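Carboxylase (Deinococcus radiodurans, PDB 5H80) probably catalyses the ATP-dependent carboxylation of biotin, as the biotin carboxylase domain of a single-chain bacterial carboxylase. Local coordinates at residues 59-64 with 79-84; 87-92 with 111-116; 389-394 with 406-411; 52-57 with 340-345. All coordinates share one frame; numbering follows the deposited sequence.

Contact 1: residues 59-64 with 79-84; sequences VAVYAP and VALSGR
Leu81 brings its CD1 methyl against the branch of Val61, 3.9 Å from Val61 CB, with Val61 CG2 equally near. Further back along the same face, Val59 CG1 meets Val79 CG2 at 3.9 Å; Leu95 and Val98 of helix 92-101 pack on Val61, and Val98 also on Val79. Tyr62 works on the other face. Its ring carbon CG is tucked between the backbone N and the carbonyl carbon (chi1 60°), which folds the ring across the neighbouring strand and lays one face over Ala80. The CA of Ala80 stands 4.0 Å from the centroid of the Tyr62 ring, nearly over it but displaced toward the rim, a CH-pi contact, while Ala80 CB lies by the phenolic end.

Such apolar faces belong to a beta-alpha-beta unit in which strand 57-62, helix 70-74 and strand 77-80 follow one another and the two strands run parallel, the second at the margin of the sheet within this chain. Between them the backbone bonds change partner in the usual parallel fashion. Val79 N donates to Ala60 O (2.8 Å), Tyr62 N reaches back to Val79 O over a longer 3.3 Å, and Leu81 N closes the series on Tyr62 O at 2.7 Å, the straightest of the three. Where the strands end, one water donates to both Tyr62 O (2.9 Å) and Leu81 O (2.7 Å).

Contact 2: residues 87-92 with 111-116; sequences AAYLDG and YGFLSE
Phe113 and Leu114, the two central residues of a type II' beta turn running from Gly112 to Ser115, press their side chains against Tyr89, Leu90 and Gly92. The closest touch is at the root of the tyrosine, where Tyr89 CB sits 3.4 Å from Phe113 CD1, with CE1 of the same ring almost as near. From there the two side chains run alongside each other in the same direction, their ring centroids 5.7 Å apart and their planes inclined at 68°, an oblique pairing. Leu90 reaches in from beside the turn, its CD2 methyl 3.6 Å from Phe113 CA and 4.0 Å from Leu114 CD2. Leu114, its CG anti to the carbonyl carbon (chi1 -62°), sends CD1 to Gly92 CA at 4.0 Å. An alanine in place of Phe113 is likely to leave Tyr89 CB without its ring partner and open a gap beside the tyrosine.

The turn is braced from within, because Gly112 O accepts from both Ser115 N and Ser115 OG (2.8 Å), which approach from one face of its carbonyl plane. The hydroxyl of Tyr89 is held by Ala63 N, just past strand 57-62. The contact thus lies where short helix 86-89 passes into helix 92-101, N-capped by Asp91, and meets the loop that leads from strand 106-108 to helix 118-126.

Contact 3: residues 389-394 with 406-411; sequences GQVQTF and TFVTTG
Phe394 turns one ring face to Val408, whose CG1 methyl stands almost squarely over the middle of the ring, 3.6 Å from its centroid, in a CH-pi contact. The phenylalanine lies in the middle of short strand 393-395, which pairs antiparallel with strand 449-451, just after a classic beta bulge in which Gln392 and Thr393 both face Ala451. With CG anti to the backbone N (chi1 -164°) its ring swings out toward the loop that follows strand 402-406, and Phe448 meets the ring edge-to-face. Val408 serves two rings at once. Its CG1, itself anti to the backbone N (chi1 180°), takes the Phe394 face, and CG2 lies over a face of Phe407, which has a cation-pi partner in Arg40. Val391 CG1 extends the apolar patch, 4.1 Å from Val408 CG1, its side chain crossing that of Val408 at about a right angle.

An ST turn fixes the start of the loop: Thr406 OG1 accepts from Val408 N at 3.2 Å and also bonds with Leu422 O. At the far end, Gln390 stretches its whole side chain so that NE2 reaches Gly411 O at 3.1 Å. That bond is nearly straight (165°); the acceptor lies close to the plane of the amide, whereas the donor stands well above the carbonyl plane of Gly411. Beside it, Gly411 N gives a 2.7 Å bond to Val391 O. Thr410 divides its branches, CG2 resting 3.3 Å from Gln392 O and OG1 bonding, at 3.1 Å, to a water that accepts from Phe394 N.

Contact 4: residues 52-57 with 340-345; sequences SALGWQ and QLRLAA. With EDO (1,2-ethanediol), chain E.
Leu54 and Trp56 both carry CG anti to their carbonyl carbon (chi1 -64° and -55°), and both side chains thereby reach the helix that holds Leu341 and Arg342. Gly55 between them, with its positive phi, makes the Schellman turn that ends helix 42-53. Leu54 spreads its methyls: CD1 touches Leu341 CB at 3.7 Å, and CD2 lies 3.6 Å from Arg342 CD, on the aliphatic part of the arginine. The same CD1 also sits over the rim of one face of the Trp56 indole. Trp56 meets the helix with its six-membered ring, CZ3 lying 3.9 Å from Leu341 CB. At its tip, CH2 is 3.9 Å from Ala345 CB and has Leu341 O at the ring edge, near the plane, 3.8 Å away. A serine in place of Trp56 would probably strip the indole from Leu341 and Ala345 and leave Leu54 CD1 without the ring it sits over.

A 1,2-ethanediol molecule, probably from the crystallisation liquor, rests its C2 by the ring edge at Trp56 NE1 (3.7 Å) and makes a weak bond to Gly55 O. Arg342, its chain bent at chi3, turns its guanidinium to a salt bridge from NE to Glu347. No hydrogen bond links the two segments, and the join between the N-terminal and ATP-binding family regions here therefore rests on the shape and fit of apolar surfaces, a contact without directional bonds.

How the contacts relate
Contacts 1 and 2 follow each other along the chain within the N-terminal biotin carboxylase region, their centres 12 Å apart; they touch directly, Ala88 packing against Gly83, and strand 77-80 leads on to helix 86-89. Both are nested inside the long loop closed by contact 4, whose first segment runs from the end of helix 42-53 into the start of strand 57-62. Contact 4 lies about 22 Å from contact 1, centre to centre. Contact 3 comes last, about 20 Å from contact 1 between centres and touching none of the others. Contacts 1 and 2 thus shape the N-terminal parallel-sheet region, contact 4 joins it to the ATP-binding region, and contact 3 organises a separate part of the C-terminal region.

Contact 1: residues 59-64 with 79-84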
loop_
_atom_site.group_PDB
_atom_site.type_symbol
_atom_site.label_atom_id
_atom_site.label_comp_id
_atom_site.label_asym_id
_atom_site.label_seq_id
_atom_site.Cartn_x
_atom_site.Cartn_y
_atom_site.Cartn_z
ATOM N N VAL A 59 -13.475 8.853 19.428
ATOM C CA VAL A 59 -13.957 8.166 20.618
ATOM C C VAL A 59 -14.470 6.791 20.166
ATOM O O VAL A 59 -15.415 6.712 19.436
ATOM C CB VAL A 59 -15.036 9.041 21.337
ATOM C CG1 VAL A 59 -15.581 8.254 22.550
ATOM C CG2 VAL A 59 -14.531 10.501 21.610
ATOM N N ALA A 60 -13.854 5.735 20.636
ATOM C CA ALA A 60 -14.272 4.335 20.394
ATOM C C ALA A 60 -15.165 3.867 21.551
ATOM O O ALA A 60 -15.205 4.544 22.651
ATOM C CB ALA A 60 -13.035 3.459 20.198
ATOM N N VAL A 61 -15.910 2.798 21.292
ATOM C CA VAL A 61 -16.676 2.123 22.324
ATOM C C VAL A 61 -16.299 0.627 22.212
ATOM O O VAL A 61 -15.977 0.063 21.106
ATOM C CB VAL A 61 -18.217 2.341 22.230
ATOM C CG1 VAL A 61 -18.644 3.783 22.575
ATOM C CG2 VAL A 61 -18.799 1.912 20.855
ATOM N N TYR A 62 -16.359 -0.079 23.315
ATOM C CA TYR A 62 -16.108 -1.478 23.361
ATOM C C TYR A 62 -16.914 -2.219 24.419
ATOM O O TYR A 62 -17.245 -1.642 25.484
ATOM C CB TYR A 62 -14.591 -1.849 23.547
ATOM C CG TYR A 62 -13.993 -1.305 24.814
ATOM C CD1 TYR A 62 -13.745 -2.161 25.860
ATOM C CD2 TYR A 62 -13.725 0.098 25.041
ATOM C CE1 TYR A 62 -13.311 -1.702 27.080
ATOM C CE2 TYR A 62 -13.193 0.561 26.291
ATOM C CZ TYR A 62 -12.982 -0.377 27.271
ATOM O OH TYR A 62 -12.532 -0.007 28.499
ATOM N N ALA A 63 -17.266 -3.426 24.083
ATOM C CA ALA A 63 -17.832 -4.393 25.031
ATOM C C ALA A 63 -16.686 -5.157 25.638
ATOM O O ALA A 63 -15.636 -5.344 24.988
ATOM C CB ALA A 63 -18.747 -5.337 24.282
ATOM N N PRO A 64 -16.791 -5.603 26.934
ATOM C CA PRO A 64 -15.664 -6.334 27.455
ATOM C C PRO A 64 -15.059 -7.560 26.719
ATOM O O PRO A 64 -13.828 -7.757 26.676
ATOM C CB PRO A 64 -16.141 -6.727 28.919
ATOM C CG PRO A 64 -17.331 -5.857 29.198
ATOM C CD PRO A 64 -17.963 -5.634 27.853
ATOM N N VAL A 79 -14.294 4.180 25.326
ATOM C CA VAL A 79 -15.347 4.230 26.367
ATOM C C VAL A 79 -16.043 2.848 26.514
ATOM O O VAL A 79 -16.594 2.281 25.553
ATOM C CB VAL A 79 -16.346 5.333 26.055
ATOM C CG1 VAL A 79 -17.503 5.319 27.074
ATOM C CG2 VAL A 79 -15.626 6.675 26.089
ATOM N N ALA A 80 -15.939 2.233 27.680
ATOM C CA ALA A 80 -16.565 0.880 27.867
ATOM C C ALA A 80 -18.095 0.936 27.817
ATOM O O ALA A 80 -18.660 1.812 28.477
ATOM C CB ALA A 80 -16.107 0.309 29.228
ATOM N N LEU A 81 -18.731 -0.029 27.140
ATOM C CA LEU A 81 -20.210 -0.110 27.052
ATOM C C LEU A 81 -20.607 -1.011 28.256
ATOM O O LEU A 81 -19.949 -1.970 28.559
ATOM C CB LEU A 81 -20.673 -0.778 25.746
ATOM C CG LEU A 81 -20.438 0.103 24.512
ATOM C CD1 LEU A 81 -20.379 -0.690 23.216
ATOM C CD2 LEU A 81 -21.416 1.261 24.493
ATOM N N SER A 82 -21.765 -0.693 28.840
ATOM C CA SER A 82 -22.351 -1.521 29.925
ATOM C C SER A 82 -23.171 -2.687 29.402
ATOM O O SER A 82 -23.569 -3.567 30.159
ATOM C CB SER A 82 -23.237 -0.633 30.776
ATOM O OG SER A 82 -24.352 -0.229 29.976
ATOM N N GLY A 83 -23.468 -2.680 28.114
ATOM C CA GLY A 83 -24.126 -3.803 27.488
ATOM C C GLY A 83 -23.155 -4.966 27.383
ATOM O O GLY A 83 -22.011 -4.895 27.840
ATOM N N ARG A 84 -23.597 -6.041 26.756
ATOM C CA ARG A 84 -22.792 -7.263 26.718
ATOM C C ARG A 84 -22.250 -7.593 25.333
ATOM O O ARG A 84 -21.033 -7.602 25.119
ATOM C CB ARG A 84 -23.580 -8.464 27.286
ATOM C CG ARG A 84 -23.534 -8.559 28.825
ATOM C CD ARG A 84 -24.370 -9.724 29.338
ATOM N NE ARG A 84 -24.654 -9.578 30.770
ATOM C CZ ARG A 84 -25.745 -10.021 31.405
ATOM N NH1 ARG A 84 -25.857 -9.806 32.713
ATOM N NH2 ARG A 84 -26.726 -10.671 30.767
HETATM O O HOH W 1 -17.367 -2.541 28.189
#

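Contact 2: residues 87-92 with 111-116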
loop_
_atom_site.group_PDB
_atom_site.type_symbol
_atom_site.label_atom_id
_atom_site.label_comp_id
_atom_site.label_asym_id
_atom_site.label_seq_id
_atom_site.Cartn_x
_atom_site.Cartn_y
_atom_site.Cartn_z
ATOM N N ALA A 87 -25.303 -6.911 20.880
ATOM C CA ALA A 87 -26.289 -6.026 21.566
ATOM C C ALA A 87 -25.779 -4.677 22.151
ATOM O O ALA A 87 -26.480 -3.702 22.126
ATOM C CB ALA A 87 -26.961 -6.787 22.719
ATOM N N ALA A 88 -24.617 -4.698 22.762
ATOM C CA ALA A 88 -24.034 -3.521 23.404
ATOM C C ALA A 88 -23.786 -2.428 22.367
ATOM O O ALA A 88 -23.978 -1.223 22.677
ATOM C CB ALA A 88 -22.707 -3.885 24.055
ATOM N N TYR A 89 -23.306 -2.849 21.183
ATOM C CA TYR A 89 -23.037 -1.909 20.034
ATOM C C TYR A 89 -24.296 -1.460 19.279
ATOM O O TYR A 89 -24.269 -0.427 18.619
ATOM C CB TYR A 89 -22.010 -2.536 19.069
ATOM C CG TYR A 89 -20.634 -2.882 19.663
ATOM C CD1 TYR A 89 -19.595 -1.969 19.585
ATOM C CD2 TYR A 89 -20.354 -4.103 20.174
ATOM C CE1 TYR A 89 -18.404 -2.257 20.155
ATOM C CE2 TYR A 89 -19.108 -4.413 20.704
ATOM C CZ TYR A 89 -18.101 -3.469 20.574
ATOM O OH TYR A 89 -16.871 -3.701 21.088
ATOM N N LEU A 90 -25.430 -2.129 19.515
ATOM C CA LEU A 90 -26.708 -1.818 18.912
ATOM C C LEU A 90 -27.601 -0.984 19.897
ATOM O O LEU A 90 -28.735 -0.580 19.559
ATOM C CB LEU A 90 -27.418 -3.136 18.549
ATOM C CG LEU A 90 -26.729 -4.013 17.511
ATOM C CD1 LEU A 90 -27.246 -5.466 17.470
ATOM C CD2 LEU A 90 -26.811 -3.273 16.196
ATOM N N ASP A 91 -27.112 -0.708 21.112
ATOM C CA ASP A 91 -27.963 0.082 22.016
ATOM C C ASP A 91 -27.838 1.565 21.658
ATOM O O ASP A 91 -27.013 2.270 22.155
ATOM C CB ASP A 91 -27.720 -0.332 23.485
ATOM C CG ASP A 91 -28.620 0.414 24.472
ATOM O OD1 ASP A 91 -29.233 1.471 24.145
ATOM O OD2 ASP A 91 -28.595 -0.030 25.640
ATOM N N GLY A 92 -28.714 2.000 20.764
ATOM C CA GLY A 92 -28.714 3.377 20.318
ATOM C C GLY A 92 -28.702 4.397 21.427
ATOM O O GLY A 92 -27.910 5.350 21.371
ATOM N N TYR A 111 -20.180 0.078 9.089
ATOM C CA TYR A 111 -21.161 -0.697 8.334
ATOM C C TYR A 111 -21.611 -1.796 9.265
ATOM O O TYR A 111 -20.898 -2.194 10.263
ATOM C CB TYR A 111 -20.623 -1.226 6.972
ATOM C CG TYR A 111 -19.098 -1.517 6.916
ATOM C CD1 TYR A 111 -18.573 -2.564 7.547
ATOM C CD2 TYR A 111 -18.266 -0.726 6.188
ATOM C CE1 TYR A 111 -17.200 -2.831 7.487
ATOM C CE2 TYR A 111 -16.911 -0.977 6.091
ATOM C CZ TYR A 111 -16.412 -2.041 6.776
ATOM O OH TYR A 111 -15.053 -2.190 6.715
ATOM N N GLY A 112 -22.821 -2.260 8.979
ATOM C CA GLY A 112 -23.514 -3.115 9.899
ATOM C C GLY A 112 -24.033 -2.280 11.040
ATOM O O GLY A 112 -24.026 -0.968 11.004
ATOM N N PHE A 113 -24.396 -3.019 12.114
ATOM C CA PHE A 113 -24.842 -2.340 13.377
ATOM C C PHE A 113 -25.988 -1.322 12.976
ATOM O O PHE A 113 -26.927 -1.693 12.228
ATOM C CB PHE A 113 -23.579 -1.816 14.111
ATOM C CG PHE A 113 -22.656 -2.954 14.626
ATOM C CD1 PHE A 113 -22.870 -3.547 15.887
ATOM C CD2 PHE A 113 -21.699 -3.551 13.801
ATOM C CE1 PHE A 113 -22.109 -4.636 16.317
ATOM C CE2 PHE A 113 -20.919 -4.636 14.236
ATOM C CZ PHE A 113 -21.102 -5.146 15.511
ATOM N N LEU A 114 -25.778 -0.044 13.244
ATOM C CA LEU A 114 -26.837 0.985 13.108
ATOM C C LEU A 114 -26.632 1.857 11.887
ATOM O O LEU A 114 -27.280 2.883 11.716
ATOM C CB LEU A 114 -26.831 1.825 14.405
ATOM C CG LEU A 114 -27.155 1.050 15.686
ATOM C CD1 LEU A 114 -27.100 1.938 16.914
ATOM C CD2 LEU A 114 -28.488 0.310 15.619
ATOM N N SER A 115 -25.737 1.438 10.952
ATOM C CA SER A 115 -25.535 2.251 9.756
ATOM C C SER A 115 -26.698 2.460 8.795
ATOM O O SER A 115 -26.631 3.361 8.003
ATOM C CB SER A 115 -24.357 1.770 8.908
ATOM O OG SER A 115 -24.475 0.400 8.580
ATOM N N GLU A 116 -27.744 1.632 8.852
ATOM C CA GLU A 116 -28.842 1.793 7.995
ATOM C C GLU A 116 -30.073 2.141 8.753
ATOM O O GLU A 116 -31.085 2.273 8.157
ATOM C CB GLU A 116 -29.047 0.455 7.237
ATOM C CG GLU A 116 -27.872 0.165 6.291
ATOM C CD GLU A 116 -28.169 -0.987 5.335
ATOM O OE1 GLU A 116 -29.309 -1.572 5.344
ATOM O OE2 GLU A 116 -27.264 -1.305 4.535
#

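Contact 3: residues 389-394 with 406-411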
loop_
_atom_site.group_PDB
_atom_site.type_symbol
_atom_site.label_atom_id
_atom_site.label_comp_id
_atom_site.label_asym_id
_atom_site.label_seq_id
_atom_site.Cartn_x
_atom_site.Cartn_y
_atom_site.Cartn_z
ATOM N N GLY A 389 -10.522 -20.514 19.958
ATOM C CA GLY A 389 -9.122 -20.471 20.213
ATOM C C GLY A 389 -8.671 -19.077 20.384
ATOM O O GLY A 389 -9.407 -18.127 20.090
ATOM N N GLN A 390 -7.460 -18.958 20.886
ATOM C CA GLN A 390 -6.805 -17.664 21.083
ATOM C C GLN A 390 -5.756 -17.602 19.998
ATOM O O GLN A 390 -5.113 -18.602 19.707
ATOM C CB GLN A 390 -6.159 -17.628 22.458
ATOM C CG GLN A 390 -5.119 -16.535 22.685
ATOM C CD GLN A 390 -4.703 -16.595 24.112
ATOM O OE1 GLN A 390 -4.392 -17.691 24.592
ATOM N NE2 GLN A 390 -4.778 -15.484 24.820
ATOM N N VAL A 391 -5.630 -16.429 19.380
ATOM C CA VAL A 391 -4.672 -16.214 18.352
ATOM C C VAL A 391 -3.248 -16.174 18.850
ATOM O O VAL A 391 -2.871 -15.317 19.656
ATOM C CB VAL A 391 -5.046 -14.943 17.566
ATOM C CG1 VAL A 391 -3.889 -14.505 16.698
ATOM C CG2 VAL A 391 -6.335 -15.257 16.793
ATOM N N GLN A 392 -2.445 -17.147 18.388
ATOM C CA GLN A 392 -1.078 -17.313 18.894
ATOM C C GLN A 392 0.043 -16.747 18.087
ATOM O O GLN A 392 1.056 -16.298 18.652
ATOM C CB GLN A 392 -0.792 -18.826 19.200
ATOM C CG GLN A 392 -1.440 -19.226 20.519
ATOM C CD GLN A 392 -1.875 -20.666 20.627
ATOM O OE1 GLN A 392 -1.579 -21.509 19.774
ATOM N NE2 GLN A 392 -2.606 -20.956 21.691
ATOM N N THR A 393 -0.138 -16.784 16.780
ATOM C CA THR A 393 0.769 -16.240 15.829
ATOM C C THR A 393 -0.162 -15.567 14.807
ATOM O O THR A 393 -1.222 -16.115 14.421
ATOM C CB THR A 393 1.619 -17.332 15.150
ATOM O OG1 THR A 393 2.274 -18.090 16.169
ATOM C CG2 THR A 393 2.658 -16.738 14.242
ATOM N N PHE A 394 0.226 -14.367 14.480
ATOM C CA PHE A 394 -0.548 -13.549 13.536
ATOM C C PHE A 394 0.377 -12.539 12.882
ATOM O O PHE A 394 0.745 -11.573 13.491
ATOM C CB PHE A 394 -1.702 -12.845 14.295
ATOM C CG PHE A 394 -2.761 -12.292 13.384
ATOM C CD1 PHE A 394 -3.765 -13.112 12.848
ATOM C CD2 PHE A 394 -2.741 -10.940 13.024
ATOM C CE1 PHE A 394 -4.756 -12.589 12.029
ATOM C CE2 PHE A 394 -3.724 -10.408 12.159
ATOM C CZ PHE A 394 -4.741 -11.244 11.692
ATOM N N THR A 406 -7.056 -4.878 9.503
ATOM C CA THR A 406 -7.412 -5.816 10.589
ATOM C C THR A 406 -7.580 -4.985 11.919
ATOM O O THR A 406 -7.310 -3.815 12.017
ATOM C CB THR A 406 -6.378 -6.966 10.685
ATOM O OG1 THR A 406 -6.748 -8.052 11.604
ATOM C CG2 THR A 406 -5.002 -6.428 11.044
ATOM N N PHE A 407 -8.012 -5.762 12.923
ATOM C CA PHE A 407 -8.148 -5.434 14.315
ATOM C C PHE A 407 -7.401 -6.425 15.269
ATOM O O PHE A 407 -7.289 -6.183 16.469
ATOM C CB PHE A 407 -9.644 -5.358 14.672
ATOM C CG PHE A 407 -10.233 -6.664 14.712
ATOM C CD1 PHE A 407 -10.531 -7.305 15.976
ATOM C CD2 PHE A 407 -10.589 -7.324 13.570
ATOM C CE1 PHE A 407 -11.078 -8.583 15.981
ATOM C CE2 PHE A 407 -11.181 -8.546 13.597
ATOM C CZ PHE A 407 -11.407 -9.209 14.775
ATOM N N VAL A 408 -6.864 -7.481 14.701
ATOM C CA VAL A 408 -6.327 -8.739 15.375
ATOM C C VAL A 408 -4.871 -8.446 15.750
ATOM O O VAL A 408 -4.082 -7.862 14.984
ATOM C CB VAL A 408 -6.539 -10.036 14.587
ATOM C CG1 VAL A 408 -5.966 -11.229 15.348
ATOM C CG2 VAL A 408 -8.026 -10.261 14.321
ATOM N N THR A 409 -4.513 -8.717 17.013
ATOM C CA THR A 409 -3.083 -8.828 17.348
ATOM C C THR A 409 -2.864 -10.126 18.129
ATOM O O THR A 409 -3.838 -10.824 18.524
ATOM C CB THR A 409 -2.528 -7.671 18.172
ATOM O OG1 THR A 409 -3.326 -7.515 19.354
ATOM C CG2 THR A 409 -2.508 -6.361 17.369
ATOM N N THR A 410 -1.585 -10.431 18.379
ATOM C CA THR A 410 -1.243 -11.680 19.073
ATOM C C THR A 410 -1.879 -11.731 20.470
ATOM O O THR A 410 -1.861 -10.734 21.227
ATOM C CB THR A 410 0.284 -11.864 19.083
ATOM O OG1 THR A 410 0.736 -11.859 17.727
ATOM C CG2 THR A 410 0.670 -13.175 19.708
ATOM N N GLY A 411 -2.498 -12.872 20.755
ATOM C CA GLY A 411 -3.089 -13.161 22.035
ATOM C C GLY A 411 -4.523 -12.780 22.117
ATOM O O GLY A 411 -5.092 -12.853 23.196
HETATM O O HOH W 2 -0.326 -9.637 15.481
HETATM O O HOH W 3 2.509 -13.535 15.775
#

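Contact 4: residues 52-57 with 340-345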
loop_
_atom_site.group_PDB
_atom_site.type_symbol
_atom_site.label_atom_id
_atom_site.label_comp_id
_atom_site.label_asym_id
_atom_site.label_seq_id
_atom_site.Cartn_x
_atom_site.Cartn_y
_atom_site.Cartn_z
ATOM N N SER A 52 -7.730 10.388 12.265
ATOM C CA SER A 52 -6.338 10.848 12.564
ATOM C C SER A 52 -5.758 11.569 11.373
ATOM O O SER A 52 -5.120 12.664 11.558
ATOM C CB SER A 52 -5.412 9.758 13.034
ATOM O OG SER A 52 -5.730 9.233 14.362
ATOM N N ALA A 53 -5.940 11.003 10.172
ATOM C CA ALA A 53 -5.480 11.690 8.920
ATOM C C ALA A 53 -6.057 13.119 8.788
ATOM O O ALA A 53 -5.412 14.072 8.301
ATOM C CB ALA A 53 -5.770 10.899 7.698
ATOM N N LEU A 54 -7.317 13.348 9.212
ATOM C CA LEU A 54 -7.904 14.658 9.190
ATOM C C LEU A 54 -7.498 15.657 10.322
ATOM O O LEU A 54 -7.903 16.814 10.265
ATOM C CB LEU A 54 -9.434 14.448 9.165
ATOM C CG LEU A 54 -9.997 13.737 7.924
ATOM C CD1 LEU A 54 -11.513 13.446 8.139
ATOM C CD2 LEU A 54 -9.793 14.667 6.717
ATOM N N GLY A 55 -6.771 15.160 11.318
ATOM C CA GLY A 55 -6.444 15.882 12.533
ATOM C C GLY A 55 -7.614 16.051 13.507
ATOM O O GLY A 55 -7.645 17.017 14.325
ATOM N N TRP A 56 -8.631 15.182 13.384
ATOM C CA TRP A 56 -9.739 15.127 14.282
ATOM C C TRP A 56 -9.494 14.123 15.370
ATOM O O TRP A 56 -8.431 13.495 15.437
ATOM C CB TRP A 56 -11.004 14.762 13.497
ATOM C CG TRP A 56 -11.354 15.714 12.256
ATOM C CD1 TRP A 56 -10.693 16.871 11.817
ATOM C CD2 TRP A 56 -12.470 15.588 11.419
ATOM N NE1 TRP A 56 -11.341 17.431 10.719
ATOM C CE2 TRP A 56 -12.409 16.629 10.422
ATOM C CE3 TRP A 56 -13.524 14.676 11.359
ATOM C CZ2 TRP A 56 -13.376 16.783 9.471
ATOM C CZ3 TRP A 56 -14.466 14.797 10.388
ATOM C CH2 TRP A 56 -14.445 15.874 9.457
ATOM N N GLN A 57 -10.438 14.072 16.308
ATOM C CA GLN A 57 -10.352 13.143 17.416
ATOM C C GLN A 57 -11.361 12.065 17.373
ATOM O O GLN A 57 -12.433 12.310 16.886
ATOM C CB GLN A 57 -10.457 13.880 18.771
ATOM C CG GLN A 57 -9.276 14.825 18.976
ATOM C CD GLN A 57 -9.521 15.734 20.131
ATOM O OE1 GLN A 57 -10.681 15.936 20.567
ATOM N NE2 GLN A 57 -8.446 16.297 20.640
ATOM N N GLN A 340 -15.567 10.589 2.985
ATOM C CA GLN A 340 -16.866 10.346 3.617
ATOM C C GLN A 340 -17.101 11.270 4.861
ATOM O O GLN A 340 -18.140 11.996 4.899
ATOM C CB GLN A 340 -16.982 8.929 4.024
ATOM C CG GLN A 340 -18.381 8.521 4.558
ATOM C CD GLN A 340 -18.347 7.161 5.216
ATOM O OE1 GLN A 340 -17.316 6.647 5.680
ATOM N NE2 GLN A 340 -19.531 6.493 5.206
ATOM N N LEU A 341 -16.130 11.364 5.733
ATOM C CA LEU A 341 -16.123 12.208 6.915
ATOM C C LEU A 341 -16.267 13.699 6.551
ATOM O O LEU A 341 -17.069 14.415 7.148
ATOM C CB LEU A 341 -14.867 12.012 7.729
ATOM C CG LEU A 341 -14.773 10.689 8.560
ATOM C CD1 LEU A 341 -13.304 10.311 8.910
ATOM C CD2 LEU A 341 -15.665 10.933 9.824
ATOM N N ARG A 342 -15.493 14.172 5.576
ATOM C CA ARG A 342 -15.526 15.521 5.114
ATOM C C ARG A 342 -16.852 15.873 4.429
ATOM O O ARG A 342 -17.347 17.024 4.643
ATOM C CB ARG A 342 -14.293 15.951 4.285
ATOM C CG ARG A 342 -12.959 15.722 5.043
ATOM C CD ARG A 342 -11.814 15.982 4.100
ATOM N NE ARG A 342 -11.740 17.367 3.682
ATOM C CZ ARG A 342 -10.628 17.989 3.300
ATOM N NH1 ARG A 342 -10.688 19.273 3.022
ATOM N NH2 ARG A 342 -9.449 17.348 3.151
ATOM N N LEU A 343 -17.387 14.959 3.620
ATOM C CA LEU A 343 -18.701 15.117 3.035
ATOM C C LEU A 343 -19.755 15.262 4.135
ATOM O O LEU A 343 -20.534 16.254 4.069
ATOM C CB LEU A 343 -19.031 14.004 2.100
ATOM C CG LEU A 343 -18.260 14.138 0.756
ATOM C CD1 LEU A 343 -18.326 12.764 0.101
ATOM C CD2 LEU A 343 -18.569 15.280 -0.240
ATOM N N ALA A 344 -19.769 14.352 5.121
ATOM C CA ALA A 344 -20.642 14.513 6.294
ATOM C C ALA A 344 -20.573 15.863 7.013
ATOM O O ALA A 344 -21.650 16.436 7.380
ATOM C CB ALA A 344 -20.455 13.385 7.288
ATOM N N ALA A 345 -19.372 16.486 7.045
ATOM C CA ALA A 345 -19.126 17.724 7.741
ATOM C C ALA A 345 -19.399 18.959 6.857
ATOM O O ALA A 345 -19.270 20.062 7.342
ATOM C CB ALA A 345 -17.646 17.728 8.142
HETATM C C1 EDO E . -9.821 20.774 12.895
HETATM O O1 EDO E . -8.994 20.153 13.890
HETATM C C2 EDO E . -9.256 20.329 11.533
HETATM O O2 EDO E . -9.972 20.968 10.460
#